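Local structure of agglutinin alpha chain (Maclura pomifera, 3LLZ) at residues Gly26-Thr31 with Glu42-Phe47; Ser57-Ser62 with Thr88-Tyr93. The protein binds galactose as a lectin of the jacalin family, recognising the T-antigen disaccharide Gal-beta1,3-GalNAc. All coordinates share one frame; numbering follows the deposited sequence.

Followed from the N terminus, the chain makes these two contacts in series, each closing its own loop, with neither nesting in nor crossing the other. Interaction 1 continues the return begun by strand 37-40, keeping Glu42-Phe47 alongside strand 25-34, then hands the chain on to the sugar pocket at Phe47. The chain next runs through strand 52-57 and opens interaction 2, in which the linker Ser57-Ser62 meets the hairpin turn Thr88-Tyr93 after strands 65-75 and 78-88. The first contact extends the edge of one antiparallel sheet; the second joins that sheet to the next. Their centres lie about 20 Å apart.

Interaction 1. Residues Gly26-Thr31 with Glu42-Phe47; sequences GGLRVT and EDHKSF. With NGA (2-acetamido-2-deoxy-beta-D-galactopyranose), chain C.
A single antiparallel bridge between Leu28 on strand 25-34 and His44 carries a sheet edge on into the loop that leads to the sugar site. Leu28 N donates to His44 O at 2.9 Å, and His44 N returns a bond to Leu28 O at 3.0 Å, a hydrogen-bonded pair that keeps the loop beside the strand. Next to it the backbones press close: Gly27 CA lies 3.0 Å from His44 O. On the other side of the bridge a water takes over, accepting from Val30 N at 2.8 Å and donating to Glu42 O.

Side chains meet along the same seam. Leu28 holds CG between its backbone N and carbonyl carbon (chi1 70°), and from there CD1 reaches His44 CD2 at 4.0 Å. Glu42 O sits over one face of the imidazole, offset toward the rim and 3.1 Å above its plane. NE2 of His44 is hydrogen-bonded to Asp6, and the ring stacks with Phe4, so its rotation is fixed from several directions. Arg29 runs extended across Asp43 at about a right angle, its CG 3.8 Å from Asp43 CA; the placing of its guanidinium, which crowds the Asp43 backbone, is doubtful.

Farther along, Ser46 rests its CB near Gly27 N, while its OG is hydrogen-bonded to Tyr122 O and Ile48 N. The loop thereby meets the segment whose Tyr122, Trp123 and Asp125 belong to the sugar site. Phe47 follows, with CD1 2.9 Å from O1 of the N-acetylgalactosamine, while Gly1, Tyr122, Trp123 and Asp125 hydrogen-bond that sugar. The arrangement belongs to the beta-prism fold of jacalin-type lectins, whose galactose pocket is built from loops at one end of the prism.

Interaction 2. Residues Ser57-Ser62 with Thr88-Tyr93; sequences SLEFPS and TNKQTY
Asn89 and Ser62 illustrate how one amide can bind two loops together, and the asparagine side chain can be followed atom by atom. Its CB leaves the turn toward Ser57-Ser62, and a chi1 of 56° sets CG between the backbone N and the carbonyl carbon. CG then lies 3.7 Å from Ser62 O. At the tip the two atoms divide the work: OD1 accepts from Tyr64 N, and ND2 donates to Ser62 O at 2.9 Å. The bond is fairly straight, 164° at the hydrogen, and lies close to both the amide plane and the carbonyl plane. With both ends used, the amide has little freedom to flip.

Around this bond the contact is looser. Lys90, bent along its chain, brings NZ to 3.5 Å from Ser62 OG and forms a long salt bridge with OE2 of the extended Glu59, which crosses it at about a right angle. Leu58 CD2 makes the apolar part of the contact, 3.7 Å from Thr88 CG2 and 4.1 Å from Tyr93 CE1. A water donates to both Ser57 O and Tyr93 OH.

The turn has its own lock. Thr88 OG1 accepts from Lys90 N and Gln91 N, making an ST turn within an ST motif. Glu63 joins both parties: its OE1 is hydrogen-bonded to Thr88 OG1 and Tyr93 OH, while OE2 receives Glu59 N. On the far side of the linker, Phe60 and Pro61, joined by a cis peptide bond, pack on a bound peptide, probably the beta chain. Here the crossover from strand 52-57 to strand 65-75 is clasped to the hairpin turn between strands 78-88 and 92-97, joining neighbouring four-stranded Greek-key sheets of the beta-prism fold.

Interaction 1. Residues Gly26-Thr31 with Glu42-Phe47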
loop_
_atom_site.group_PDB
_atom_site.type_symbol
_atom_site.label_atom_id
_atom_site.label_comp_id
_atom_site.label_asym_id
_atom_site.label_seq_id
_atom_site.Cartn_x
_atom_site.Cartn_y
_atom_site.Cartn_z
ATOM N N GLY A 26 -0.849 30.865 -7.920
ATOM C CA GLY A 26 -0.433 30.800 -9.307
ATOM C C GLY A 26 0.206 29.465 -9.648
ATOM O O GLY A 26 -0.349 28.408 -9.348
ATOM N N GLY A 27 1.383 29.514 -10.269
ATOM C CA GLY A 27 2.069 28.294 -10.651
ATOM C C GLY A 27 2.740 27.580 -9.496
ATOM O O GLY A 27 2.840 28.114 -8.391
ATOM N N LEU A 28 3.201 26.360 -9.753
ATOM C CA LEU A 28 3.877 25.592 -8.722
ATOM C C LEU A 28 4.817 24.555 -9.319
ATOM O O LEU A 28 4.596 24.044 -10.420
ATOM C CB LEU A 28 2.851 24.929 -7.802
ATOM C CG LEU A 28 1.978 23.789 -8.313
ATOM C CD1 LEU A 28 2.747 22.483 -8.221
ATOM C CD2 LEU A 28 0.722 23.697 -7.457
ATOM N N ARG A 29 5.889 24.277 -8.589
ATOM C CA ARG A 29 6.892 23.312 -9.015
ATOM C C ARG A 29 7.362 22.592 -7.768
ATOM O O ARG A 29 7.824 23.212 -6.813
ATOM C CB ARG A 29 8.070 24.024 -9.682
ATOM C CG ARG A 29 9.069 23.092 -10.349
ATOM C CD ARG A 29 10.247 23.888 -10.897
ATOM N NE ARG A 29 11.265 23.046 -11.519
ATOM C CZ ARG A 29 11.190 22.550 -12.751
ATOM N NH1 ARG A 29 12.170 21.793 -13.228
ATOM N NH2 ARG A 29 10.144 22.815 -13.514
ATOM N N VAL A 30 7.237 21.274 -7.784
ATOM C CA VAL A 30 7.620 20.472 -6.642
ATOM C C VAL A 30 8.906 19.696 -6.865
ATOM O O VAL A 30 9.138 19.149 -7.942
ATOM C CB VAL A 30 6.500 19.466 -6.296
ATOM C CG1 VAL A 30 6.896 18.638 -5.081
ATOM C CG2 VAL A 30 5.191 20.204 -6.049
ATOM N N THR A 31 9.755 19.679 -5.846
ATOM C CA THR A 31 10.981 18.903 -5.897
ATOM C C THR A 31 10.697 17.732 -4.967
ATOM O O THR A 31 10.549 17.899 -3.755
ATOM C CB THR A 31 12.197 19.683 -5.379
ATOM O OG1 THR A 31 12.449 20.795 -6.244
ATOM C CG2 THR A 31 13.427 18.783 -5.356
ATOM N N GLU A 42 8.300 18.912 -13.200
ATOM C CA GLU A 42 7.992 19.972 -14.147
ATOM C C GLU A 42 7.399 21.221 -13.497
ATOM O O GLU A 42 6.673 21.141 -12.504
ATOM C CB GLU A 42 7.039 19.430 -15.215
ATOM C CG GLU A 42 7.693 18.398 -16.131
ATOM C CD GLU A 42 6.687 17.537 -16.876
ATOM O OE1 GLU A 42 5.677 18.081 -17.371
ATOM O OE2 GLU A 42 6.919 16.313 -16.979
ATOM N N ASP A 43 7.725 22.377 -14.065
ATOM C CA ASP A 43 7.226 23.651 -13.568
ATOM C C ASP A 43 5.864 23.883 -14.204
ATOM O O ASP A 43 5.748 23.991 -15.425
ATOM C CB ASP A 43 8.186 24.783 -13.962
ATOM C CG ASP A 43 7.777 26.130 -13.393
ATOM O OD1 ASP A 43 8.464 27.133 -13.702
ATOM O OD2 ASP A 43 6.782 26.199 -12.642
ATOM N N HIS A 44 4.832 23.938 -13.374
ATOM C CA HIS A 44 3.477 24.158 -13.857
ATOM C C HIS A 44 3.206 25.647 -13.711
ATOM O O HIS A 44 2.820 26.139 -12.650
ATOM C CB HIS A 44 2.523 23.292 -13.038
ATOM C CG HIS A 44 2.955 21.859 -12.973
ATOM N ND1 HIS A 44 3.061 21.068 -14.098
ATOM C CD2 HIS A 44 3.400 21.105 -11.940
ATOM C CE1 HIS A 44 3.556 19.891 -13.760
ATOM N NE2 HIS A 44 3.771 19.888 -12.457
ATOM N N LYS A 45 3.433 26.362 -14.805
ATOM C CA LYS A 45 3.300 27.809 -14.824
ATOM C C LYS A 45 1.910 28.398 -14.954
ATOM O O LYS A 45 1.012 27.819 -15.562
ATOM C CB LYS A 45 4.142 28.386 -15.962
ATOM C CG LYS A 45 5.622 28.064 -15.919
ATOM C CD LYS A 45 6.306 28.730 -17.107
ATOM C CE LYS A 45 7.795 28.463 -17.147
ATOM N NZ LYS A 45 8.441 29.245 -18.245
ATOM N N SER A 46 1.758 29.581 -14.373
ATOM C CA SER A 46 0.520 30.330 -14.470
ATOM C C SER A 46 0.562 30.953 -15.861
ATOM O O SER A 46 1.644 31.125 -16.433
ATOM C CB SER A 46 0.490 31.445 -13.424
ATOM O OG SER A 46 -0.473 32.432 -13.764
ATOM N N PHE A 47 -0.606 31.283 -16.400
ATOM C CA PHE A 47 -0.687 31.910 -17.718
ATOM C C PHE A 47 -0.241 33.366 -17.627
ATOM O O PHE A 47 -0.018 34.017 -18.651
ATOM C CB PHE A 47 -2.127 31.884 -18.249
ATOM C CG PHE A 47 -2.608 30.530 -18.707
ATOM C CD1 PHE A 47 -3.879 30.399 -19.256
ATOM C CD2 PHE A 47 -1.814 29.393 -18.586
ATOM C CE1 PHE A 47 -4.357 29.162 -19.678
ATOM C CE2 PHE A 47 -2.284 28.149 -19.004
ATOM C CZ PHE A 47 -3.558 28.033 -19.552
HETATM C C1 NGA C . -7.850 30.250 -18.000
HETATM C C2 NGA C . -8.165 28.796 -18.395
HETATM C C3 NGA C . -9.412 28.365 -17.632
HETATM C C4 NGA C . -9.130 28.465 -16.127
HETATM C C5 NGA C . -8.783 29.931 -15.806
HETATM C C6 NGA C . -8.484 30.213 -14.336
HETATM C C7 NGA C . -7.775 27.760 -20.532
HETATM C C8 NGA C . -7.980 27.776 -22.036
HETATM N N2 NGA C . -8.387 28.705 -19.825
HETATM O O1 NGA C . -6.700 30.672 -18.641
HETATM O O3 NGA C . -9.867 27.039 -18.022
HETATM O O4 NGA C . -8.035 27.624 -15.787
HETATM O O5 NGA C . -7.633 30.359 -16.580
HETATM O O6 NGA C . -7.217 29.702 -13.935
HETATM O O7 NGA C . -7.067 26.894 -20.018
HETATM O O HOH W 1 5.905 20.049 -9.951
#

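Interaction 2. Residues Ser57-Ser62 with Thr88-Tyr93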
loop_
_atom_site.group_PDB
_atom_site.type_symbol
_atom_site.label_atom_id
_atom_site.label_comp_id
_atom_site.label_asym_id
_atom_site.label_seq_id
_atom_site.Cartn_x
_atom_site.Cartn_y
_atom_site.Cartn_z
ATOM N N SER A 57 11.456 24.856 1.699
ATOM C CA SER A 57 12.507 23.845 1.688
ATOM C C SER A 57 12.387 22.989 2.939
ATOM O O SER A 57 12.753 23.417 4.032
ATOM C CB SER A 57 13.886 24.510 1.648
ATOM O OG SER A 57 14.053 25.265 0.462
ATOM N N LEU A 58 11.872 21.776 2.776
ATOM C CA LEU A 58 11.691 20.870 3.902
ATOM C C LEU A 58 12.975 20.161 4.288
ATOM O O LEU A 58 13.771 19.784 3.426
ATOM C CB LEU A 58 10.635 19.817 3.567
ATOM C CG LEU A 58 9.258 20.339 3.160
ATOM C CD1 LEU A 58 8.345 19.161 2.878
ATOM C CD2 LEU A 58 8.680 21.208 4.267
ATOM N N GLU A 59 13.162 19.980 5.588
ATOM C CA GLU A 59 14.330 19.288 6.107
ATOM C C GLU A 59 14.078 17.786 5.958
ATOM O O GLU A 59 13.896 17.070 6.940
ATOM C CB GLU A 59 14.544 19.648 7.579
ATOM C CG GLU A 59 15.768 19.011 8.216
ATOM C CD GLU A 59 15.935 19.409 9.671
ATOM O OE1 GLU A 59 16.877 18.908 10.323
ATOM O OE2 GLU A 59 15.124 20.225 10.165
ATOM N N PHE A 60 14.051 17.327 4.712
ATOM C CA PHE A 60 13.827 15.918 4.403
ATOM C C PHE A 60 15.001 15.103 4.941
ATOM O O PHE A 60 16.156 15.508 4.802
ATOM C CB PHE A 60 13.725 15.741 2.887
ATOM C CG PHE A 60 13.486 14.324 2.451
ATOM C CD1 PHE A 60 12.205 13.783 2.463
ATOM C CD2 PHE A 60 14.548 13.525 2.044
ATOM C CE1 PHE A 60 11.985 12.463 2.077
ATOM C CE2 PHE A 60 14.339 12.205 1.656
ATOM C CZ PHE A 60 13.055 11.673 1.674
ATOM N N PRO A 61 14.732 13.927 5.535
ATOM C CA PRO A 61 13.431 13.285 5.748
ATOM C C PRO A 61 12.827 13.477 7.142
ATOM O O PRO A 61 11.741 12.961 7.423
ATOM C CB PRO A 61 13.745 11.826 5.481
ATOM C CG PRO A 61 15.067 11.687 6.164
ATOM C CD PRO A 61 15.819 12.952 5.750
ATOM N N SER A 62 13.521 14.201 8.016
ATOM C CA SER A 62 13.016 14.418 9.371
ATOM C C SER A 62 11.748 15.267 9.378
ATOM O O SER A 62 10.885 15.095 10.241
ATOM C CB SER A 62 14.087 15.077 10.249
ATOM O OG SER A 62 14.428 16.366 9.778
ATOM N N THR A 88 3.876 21.174 8.748
ATOM C CA THR A 88 4.739 20.003 8.838
ATOM C C THR A 88 4.831 19.629 10.306
ATOM O O THR A 88 4.217 20.272 11.154
ATOM C CB THR A 88 6.163 20.273 8.305
ATOM O OG1 THR A 88 6.869 21.133 9.210
ATOM C CG2 THR A 88 6.100 20.928 6.933
ATOM N N ASN A 89 5.588 18.583 10.607
ATOM C CA ASN A 89 5.749 18.149 11.985
ATOM C C ASN A 89 6.674 19.106 12.732
ATOM O O ASN A 89 6.819 19.019 13.951
ATOM C CB ASN A 89 6.307 16.721 12.022
ATOM C CG ASN A 89 7.613 16.578 11.262
ATOM O OD1 ASN A 89 7.755 17.077 10.146
ATOM N ND2 ASN A 89 8.571 15.884 11.861
ATOM N N LYS A 90 7.280 20.037 12.000
ATOM C CA LYS A 90 8.199 21.001 12.597
ATOM C C LYS A 90 7.655 22.426 12.672
ATOM O O LYS A 90 7.934 23.150 13.632
ATOM C CB LYS A 90 9.521 21.014 11.823
ATOM C CG LYS A 90 10.262 19.684 11.810
ATOM C CD LYS A 90 10.694 19.263 13.207
ATOM C CE LYS A 90 11.546 18.004 13.158
ATOM N NZ LYS A 90 12.767 18.193 12.319
ATOM N N GLN A 91 6.889 22.836 11.667
ATOM C CA GLN A 91 6.350 24.193 11.655
ATOM C C GLN A 91 5.233 24.364 10.634
ATOM O O GLN A 91 4.845 23.414 9.956
ATOM C CB GLN A 91 7.473 25.186 11.349
ATOM C CG GLN A 91 7.999 25.111 9.924
ATOM C CD GLN A 91 9.327 25.824 9.753
ATOM O OE1 GLN A 91 10.374 25.306 10.140
ATOM N NE2 GLN A 91 9.288 27.021 9.183
ATOM N N THR A 92 4.722 25.585 10.530
ATOM C CA THR A 92 3.651 25.886 9.590
ATOM C C THR A 92 4.096 26.946 8.595
ATOM O O THR A 92 4.653 27.976 8.976
ATOM C CB THR A 92 2.385 26.393 10.320
ATOM O OG1 THR A 92 1.884 25.362 11.177
ATOM C CG2 THR A 92 1.303 26.777 9.319
ATOM N N TYR A 93 3.857 26.676 7.317
ATOM C CA TYR A 93 4.205 27.609 6.257
ATOM C C TYR A 93 2.898 28.144 5.697
ATOM O O TYR A 93 2.114 27.399 5.106
ATOM C CB TYR A 93 4.998 26.913 5.147
ATOM C CG TYR A 93 6.244 26.206 5.631
ATOM C CD1 TYR A 93 6.177 24.912 6.148
ATOM C CD2 TYR A 93 7.485 26.839 5.597
ATOM C CE1 TYR A 93 7.315 24.265 6.619
ATOM C CE2 TYR A 93 8.634 26.200 6.068
ATOM C CZ TYR A 93 8.538 24.913 6.578
ATOM O OH TYR A 93 9.659 24.272 7.052
HETATM O O HOH W 2 12.152 25.389 6.085
#